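Protein Pcdhgc3 (Mus musculus, PDB 4ZI8) probably mediates calcium-dependent cell-cell adhesion through its extracellular cadherin repeats and may help establish and maintain specific neuronal connections in the brain. Local coordinates at residues N277-L289 with I296-I310. Residues are numbered along the deposited sequence; the frame is centred on the assembly and turned at random.
Sequences NRAGVRELFALDL and IKGRLDFEDTKLHEI
Phe285 packs its ring against Ile310, Ile296, Leu300 and His308 of 296-310. Although the CB of Phe285 points away from that segment, the end of the side chain comes nearer, with CG anti to the carbonyl carbon (chi1 -61°). Ile310 CD1 sits 3.5 Å from the Phe285 ring centroid, nearly on the normal, a CH-pi contact; Leu284 CG lies against the opposite face. Ile296 CD1 comes in obliquely, 3.6 Å from Phe285 CE1, and Leu300 CD2 approaches CZ more loosely. The edge of the Phe285 ring is turned to the face of His308 in a T-shaped pair, planes at 75°. Leu284 CD2 lies over one face of the same imidazole, 3.3 Å from His308 CE1, and Thr305 CG2 over the other, each displaced toward the rim, so the imidazole is held between two methyls. Replacing Phe285 with an alanine is likely to open a gap beside Ile310 CD1 and leave His308 without its edge-to-face partner.

Lys297 runs extended along the end of helix 281-284. Its CB touches Leu284 O, CG lies near Glu283 O, CD and CE pass Arg282 O, and NZ donates to Arg282 O at 2.7 Å. Glu283 OE1 makes a long salt bridge to the same NZ. The helix's last carbonyl is gripped twice: Lys297 N (2.8 Å) and Gly298 N (2.9 Å) both reach Leu284 O from one face of its plane. Ahead of the helix, a water donates to Asn277 OD1 and Glu309 O and accepts from Arg278 N, while Asn277 ND2 bonds to Gly274 O and Tyr311 O.

The contact belongs to the third cadherin repeat (EC3), a beta sandwich. The short helix leads into edge strand 285-287, which pairs antiparallel with 293-296, and Phe285 and Ile310 meet between that sheet and the one holding 307-316, with Phe273 and Val330 also packing on Ile310.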
loop_
_atom_site.group_PDB
_atom_site.type_symbol
_atom_site.label_atom_id
_atom_site.label_comp_id
_atom_site.label_asym_id
_atom_site.label_seq_id
_atom_site.Cartn_x
_atom_site.Cartn_y
_atom_site.Cartn_z
ATOM N N ASN B 277 35.937 13.527 -8.430
ATOM C CA ASN B 277 36.992 13.344 -9.414
ATOM C C ASN B 277 37.437 14.651 -10.005
ATOM O O ASN B 277 36.670 15.606 -10.063
ATOM C CB ASN B 277 36.534 12.443 -10.555
ATOM C CG ASN B 277 36.633 10.991 -10.223
ATOM O OD1 ASN B 277 37.728 10.462 -9.998
ATOM N ND2 ASN B 277 35.488 10.317 -10.192
ATOM N N ARG B 278 38.676 14.684 -10.471
ATOM C CA ARG B 278 39.186 15.830 -11.207
ATOM C C ARG B 278 38.750 15.811 -12.670
ATOM O O ARG B 278 38.589 14.753 -13.277
ATOM C CB ARG B 278 40.718 15.876 -11.135
ATOM C CG ARG B 278 41.255 15.863 -9.727
ATOM C CD ARG B 278 42.736 16.111 -9.682
ATOM N NE ARG B 278 43.071 17.369 -10.338
ATOM C CZ ARG B 278 43.397 18.496 -9.708
ATOM N NH1 ARG B 278 43.443 18.539 -8.386
ATOM N NH2 ARG B 278 43.688 19.583 -10.412
ATOM N N ALA B 279 38.579 16.992 -13.234
ATOM C CA ALA B 279 38.342 17.113 -14.664
ATOM C C ALA B 279 39.400 16.342 -15.453
ATOM O O ALA B 279 40.597 16.439 -15.177
ATOM C CB ALA B 279 38.341 18.565 -15.079
ATOM N N GLY B 280 38.963 15.566 -16.429
ATOM C CA GLY B 280 39.922 14.886 -17.268
ATOM C C GLY B 280 39.870 13.409 -17.001
ATOM O O GLY B 280 40.416 12.614 -17.784
ATOM N N VAL B 281 39.236 13.006 -15.896
ATOM C CA VAL B 281 39.217 11.578 -15.596
ATOM C C VAL B 281 38.490 10.831 -16.730
ATOM O O VAL B 281 38.907 9.736 -17.118
ATOM C CB VAL B 281 38.568 11.265 -14.214
ATOM C CG1 VAL B 281 37.174 11.866 -14.112
ATOM C CG2 VAL B 281 38.505 9.776 -13.984
ATOM N N ARG B 282 37.454 11.448 -17.286
ATOM C CA ARG B 282 36.645 10.853 -18.345
ATOM C C ARG B 282 37.345 10.842 -19.681
ATOM O O ARG B 282 36.952 10.107 -20.592
ATOM C CB ARG B 282 35.322 11.605 -18.497
ATOM C CG ARG B 282 34.299 11.221 -17.460
ATOM C CD ARG B 282 33.017 12.032 -17.576
ATOM N NE ARG B 282 32.040 11.585 -16.583
ATOM C CZ ARG B 282 32.022 11.969 -15.306
ATOM N NH1 ARG B 282 32.938 12.823 -14.836
ATOM N NH2 ARG B 282 31.083 11.489 -14.492
ATOM N N GLU B 283 38.366 11.685 -19.815
ATOM C CA GLU B 283 39.122 11.740 -21.037
ATOM C C GLU B 283 40.284 10.764 -20.980
ATOM O O GLU B 283 40.730 10.259 -21.997
ATOM C CB GLU B 283 39.605 13.170 -21.284
ATOM C CG GLU B 283 38.454 14.159 -21.475
ATOM C CD GLU B 283 37.744 13.965 -22.802
ATOM O OE1 GLU B 283 38.192 13.095 -23.581
ATOM O OE2 GLU B 283 36.748 14.680 -23.082
ATOM N N LEU B 284 40.772 10.484 -19.786
ATOM C CA LEU B 284 41.935 9.628 -19.646
ATOM C C LEU B 284 41.540 8.169 -19.420
ATOM O O LEU B 284 42.240 7.254 -19.864
ATOM C CB LEU B 284 42.816 10.134 -18.502
ATOM C CG LEU B 284 44.090 9.332 -18.249
ATOM C CD1 LEU B 284 44.919 9.198 -19.538
ATOM C CD2 LEU B 284 44.922 9.997 -17.156
ATOM N N PHE B 285 40.412 7.958 -18.745
ATOM C CA PHE B 285 39.941 6.614 -18.448
ATOM C C PHE B 285 38.538 6.382 -19.003
ATOM O O PHE B 285 37.819 7.329 -19.325
ATOM C CB PHE B 285 39.958 6.363 -16.937
ATOM C CG PHE B 285 41.326 6.460 -16.334
ATOM C CD1 PHE B 285 42.203 5.388 -16.410
ATOM C CD2 PHE B 285 41.744 7.630 -15.718
ATOM C CE1 PHE B 285 43.478 5.477 -15.867
ATOM C CE2 PHE B 285 43.019 7.738 -15.173
ATOM C CZ PHE B 285 43.891 6.660 -15.250
ATOM N N ALA B 286 38.168 5.109 -19.124
ATOM C CA ALA B 286 36.816 4.730 -19.485
ATOM C C ALA B 286 36.332 3.687 -18.472
ATOM O O ALA B 286 37.133 2.942 -17.900
ATOM C CB ALA B 286 36.756 4.198 -20.887
ATOM N N LEU B 287 35.029 3.635 -18.249
ATOM C CA LEU B 287 34.493 2.749 -17.249
ATOM C C LEU B 287 33.217 2.092 -17.787
ATOM O O LEU B 287 32.275 2.781 -18.184
ATOM C CB LEU B 287 34.208 3.522 -15.960
ATOM C CG LEU B 287 33.472 2.743 -14.865
ATOM C CD1 LEU B 287 34.376 1.729 -14.182
ATOM C CD2 LEU B 287 32.883 3.721 -13.841
ATOM N N ASP B 288 33.183 0.770 -17.843
ATOM C CA ASP B 288 31.944 0.121 -18.261
ATOM C C ASP B 288 30.906 0.182 -17.157
ATOM O O ASP B 288 31.132 -0.328 -16.055
ATOM C CB ASP B 288 32.185 -1.326 -18.652
ATOM C CG ASP B 288 31.000 -1.925 -19.359
ATOM O OD1 ASP B 288 29.993 -2.241 -18.689
ATOM O OD2 ASP B 288 31.066 -2.066 -20.599
ATOM N N LEU B 289 29.751 0.768 -17.462
ATOM C CA LEU B 289 28.743 1.020 -16.441
ATOM C C LEU B 289 28.110 -0.271 -15.907
ATOM O O LEU B 289 27.550 -0.266 -14.824
ATOM C CB LEU B 289 27.659 1.960 -16.985
ATOM C CG LEU B 289 26.851 1.441 -18.187
ATOM C CD1 LEU B 289 25.495 1.076 -17.697
ATOM C CD2 LEU B 289 26.709 2.441 -19.282
ATOM N N ILE B 296 42.181 2.162 -19.937
ATOM C CA ILE B 296 42.850 3.358 -20.432
ATOM C C ILE B 296 42.096 3.876 -21.619
ATOM O O ILE B 296 41.708 3.111 -22.509
ATOM C CB ILE B 296 44.296 3.072 -20.818
ATOM C CG1 ILE B 296 45.058 2.636 -19.573
ATOM C CG2 ILE B 296 44.953 4.312 -21.478
ATOM C CD1 ILE B 296 45.153 3.746 -18.516
ATOM N N LYS B 297 41.873 5.175 -21.636
ATOM C CA LYS B 297 41.220 5.809 -22.768
ATOM C C LYS B 297 42.157 6.795 -23.459
ATOM O O LYS B 297 42.265 6.803 -24.683
ATOM C CB LYS B 297 39.946 6.518 -22.298
ATOM C CG LYS B 297 39.201 7.257 -23.390
ATOM C CD LYS B 297 37.919 7.884 -22.844
ATOM C CE LYS B 297 37.434 9.023 -23.733
ATOM N NZ LYS B 297 36.257 9.742 -23.147
ATOM N N GLY B 298 42.828 7.638 -22.676
ATOM C CA GLY B 298 43.724 8.643 -23.232
ATOM C C GLY B 298 45.158 8.149 -23.238
ATOM O O GLY B 298 45.408 6.956 -23.399
ATOM N N ARG B 299 46.120 9.055 -23.090
ATOM C CA ARG B 299 47.519 8.643 -23.047
ATOM C C ARG B 299 48.141 8.987 -21.706
ATOM O O ARG B 299 48.185 10.142 -21.318
ATOM C CB ARG B 299 48.326 9.299 -24.168
ATOM C CG ARG B 299 49.780 8.846 -24.177
ATOM C CD ARG B 299 50.602 9.592 -25.217
ATOM N NE ARG B 299 50.842 10.995 -24.868
ATOM C CZ ARG B 299 51.817 11.422 -24.062
ATOM N NH1 ARG B 299 52.648 10.555 -23.496
ATOM N NH2 ARG B 299 51.960 12.720 -23.813
ATOM N N LEU B 300 48.619 7.978 -20.995
ATOM C CA LEU B 300 49.352 8.219 -19.761
ATOM C C LEU B 300 50.687 8.867 -20.079
ATOM O O LEU B 300 51.198 8.744 -21.186
ATOM C CB LEU B 300 49.574 6.921 -18.996
ATOM C CG LEU B 300 48.320 6.145 -18.569
ATOM C CD1 LEU B 300 48.735 4.874 -17.888
ATOM C CD2 LEU B 300 47.474 6.968 -17.635
ATOM N N ASP B 301 51.240 9.573 -19.106
ATOM C CA ASP B 301 52.576 10.117 -19.253
ATOM C C ASP B 301 53.239 10.189 -17.891
ATOM O O ASP B 301 52.769 10.909 -16.999
ATOM C CB ASP B 301 52.536 11.491 -19.893
ATOM C CG ASP B 301 53.921 12.003 -20.225
ATOM O OD1 ASP B 301 54.718 12.191 -19.295
ATOM O OD2 ASP B 301 54.211 12.209 -21.414
ATOM N N PHE B 302 54.318 9.430 -17.729
ATOM C CA PHE B 302 54.950 9.270 -16.427
ATOM C C PHE B 302 55.563 10.588 -15.946
ATOM O O PHE B 302 55.534 10.898 -14.761
ATOM C CB PHE B 302 55.999 8.149 -16.493
ATOM C CG PHE B 302 56.841 8.001 -15.242
ATOM C CD1 PHE B 302 56.383 7.265 -14.151
ATOM C CD2 PHE B 302 58.114 8.567 -15.176
ATOM C CE1 PHE B 302 57.163 7.117 -13.022
ATOM C CE2 PHE B 302 58.896 8.422 -14.037
ATOM C CZ PHE B 302 58.423 7.693 -12.969
ATOM N N GLU B 303 56.097 11.377 -16.865
ATOM C CA GLU B 303 56.711 12.639 -16.462
ATOM C C GLU B 303 55.637 13.683 -16.126
ATOM O O GLU B 303 55.856 14.553 -15.295
ATOM C CB GLU B 303 57.681 13.143 -17.547
ATOM C CG GLU B 303 58.786 12.124 -17.886
ATOM C CD GLU B 303 58.331 11.004 -18.837
ATOM O OE1 GLU B 303 57.650 11.314 -19.836
ATOM O OE2 GLU B 303 58.652 9.817 -18.595
ATOM N N ASP B 304 54.453 13.570 -16.726
ATOM C CA ASP B 304 53.375 14.512 -16.414
ATOM C C ASP B 304 52.676 14.161 -15.102
ATOM O O ASP B 304 52.472 15.028 -14.235
ATOM C CB ASP B 304 52.356 14.558 -17.553
ATOM C CG ASP B 304 52.920 15.183 -18.815
ATOM O OD1 ASP B 304 53.984 15.848 -18.740
ATOM O OD2 ASP B 304 52.301 15.013 -19.888
ATOM N N THR B 305 52.304 12.895 -14.953
ATOM C CA THR B 305 51.581 12.475 -13.760
ATOM C C THR B 305 51.889 11.033 -13.407
ATOM O O THR B 305 51.616 10.134 -14.195
ATOM C CB THR B 305 50.059 12.631 -13.953
ATOM O OG1 THR B 305 49.776 13.973 -14.365
ATOM C CG2 THR B 305 49.329 12.342 -12.656
ATOM N N LYS B 306 52.425 10.820 -12.208
ATOM C CA LYS B 306 52.867 9.505 -11.776
ATOM C C LYS B 306 51.766 8.672 -11.137
ATOM O O LYS B 306 51.861 7.447 -11.089
ATOM C CB LYS B 306 54.017 9.647 -10.792
ATOM C CG LYS B 306 55.292 10.128 -11.457
ATOM C CD LYS B 306 56.336 10.574 -10.446
ATOM C CE LYS B 306 57.592 11.038 -11.176
ATOM N NZ LYS B 306 57.254 11.880 -12.361
ATOM N N LEU B 307 50.739 9.338 -10.632
ATOM C CA LEU B 307 49.709 8.648 -9.892
ATOM C C LEU B 307 48.354 9.294 -10.165
ATOM O O LEU B 307 48.214 10.507 -10.029
ATOM C CB LEU B 307 50.021 8.670 -8.395
ATOM C CG LEU B 307 48.931 8.064 -7.494
ATOM C CD1 LEU B 307 48.687 6.570 -7.764
ATOM C CD2 LEU B 307 49.229 8.302 -6.015
ATOM N N HIS B 308 47.374 8.486 -10.552
ATOM C CA HIS B 308 46.009 8.973 -10.737
ATOM C C HIS B 308 45.111 8.376 -9.658
ATOM O O HIS B 308 45.203 7.177 -9.381
ATOM C CB HIS B 308 45.490 8.615 -12.138
ATOM C CG HIS B 308 46.310 9.194 -13.251
ATOM N ND1 HIS B 308 46.137 10.482 -13.716
ATOM C CD2 HIS B 308 47.321 8.662 -13.983
ATOM C CE1 HIS B 308 47.016 10.721 -14.677
ATOM N NE2 HIS B 308 47.735 9.629 -14.864
ATOM N N GLU B 309 44.288 9.214 -9.025
ATOM C CA GLU B 309 43.288 8.768 -8.055
ATOM C C GLU B 309 41.908 8.821 -8.680
ATOM O O GLU B 309 41.421 9.895 -8.984
ATOM C CB GLU B 309 43.276 9.640 -6.806
ATOM C CG GLU B 309 44.467 9.527 -5.919
ATOM C CD GLU B 309 44.160 9.966 -4.487
ATOM O OE1 GLU B 309 43.031 9.678 -3.993
ATOM O OE2 GLU B 309 45.053 10.596 -3.867
ATOM N N ILE B 310 41.273 7.684 -8.858
ATOM C CA ILE B 310 39.986 7.655 -9.520
ATOM C C ILE B 310 38.899 7.150 -8.577
ATOM O O ILE B 310 39.007 6.059 -8.029
ATOM C CB ILE B 310 40.014 6.750 -10.732
ATOM C CG1 ILE B 310 41.128 7.185 -11.676
ATOM C CG2 ILE B 310 38.654 6.739 -11.423
ATOM C CD1 ILE B 310 41.584 6.035 -12.476
HETATM O O HOH W 1 39.877 12.172 -10.379
#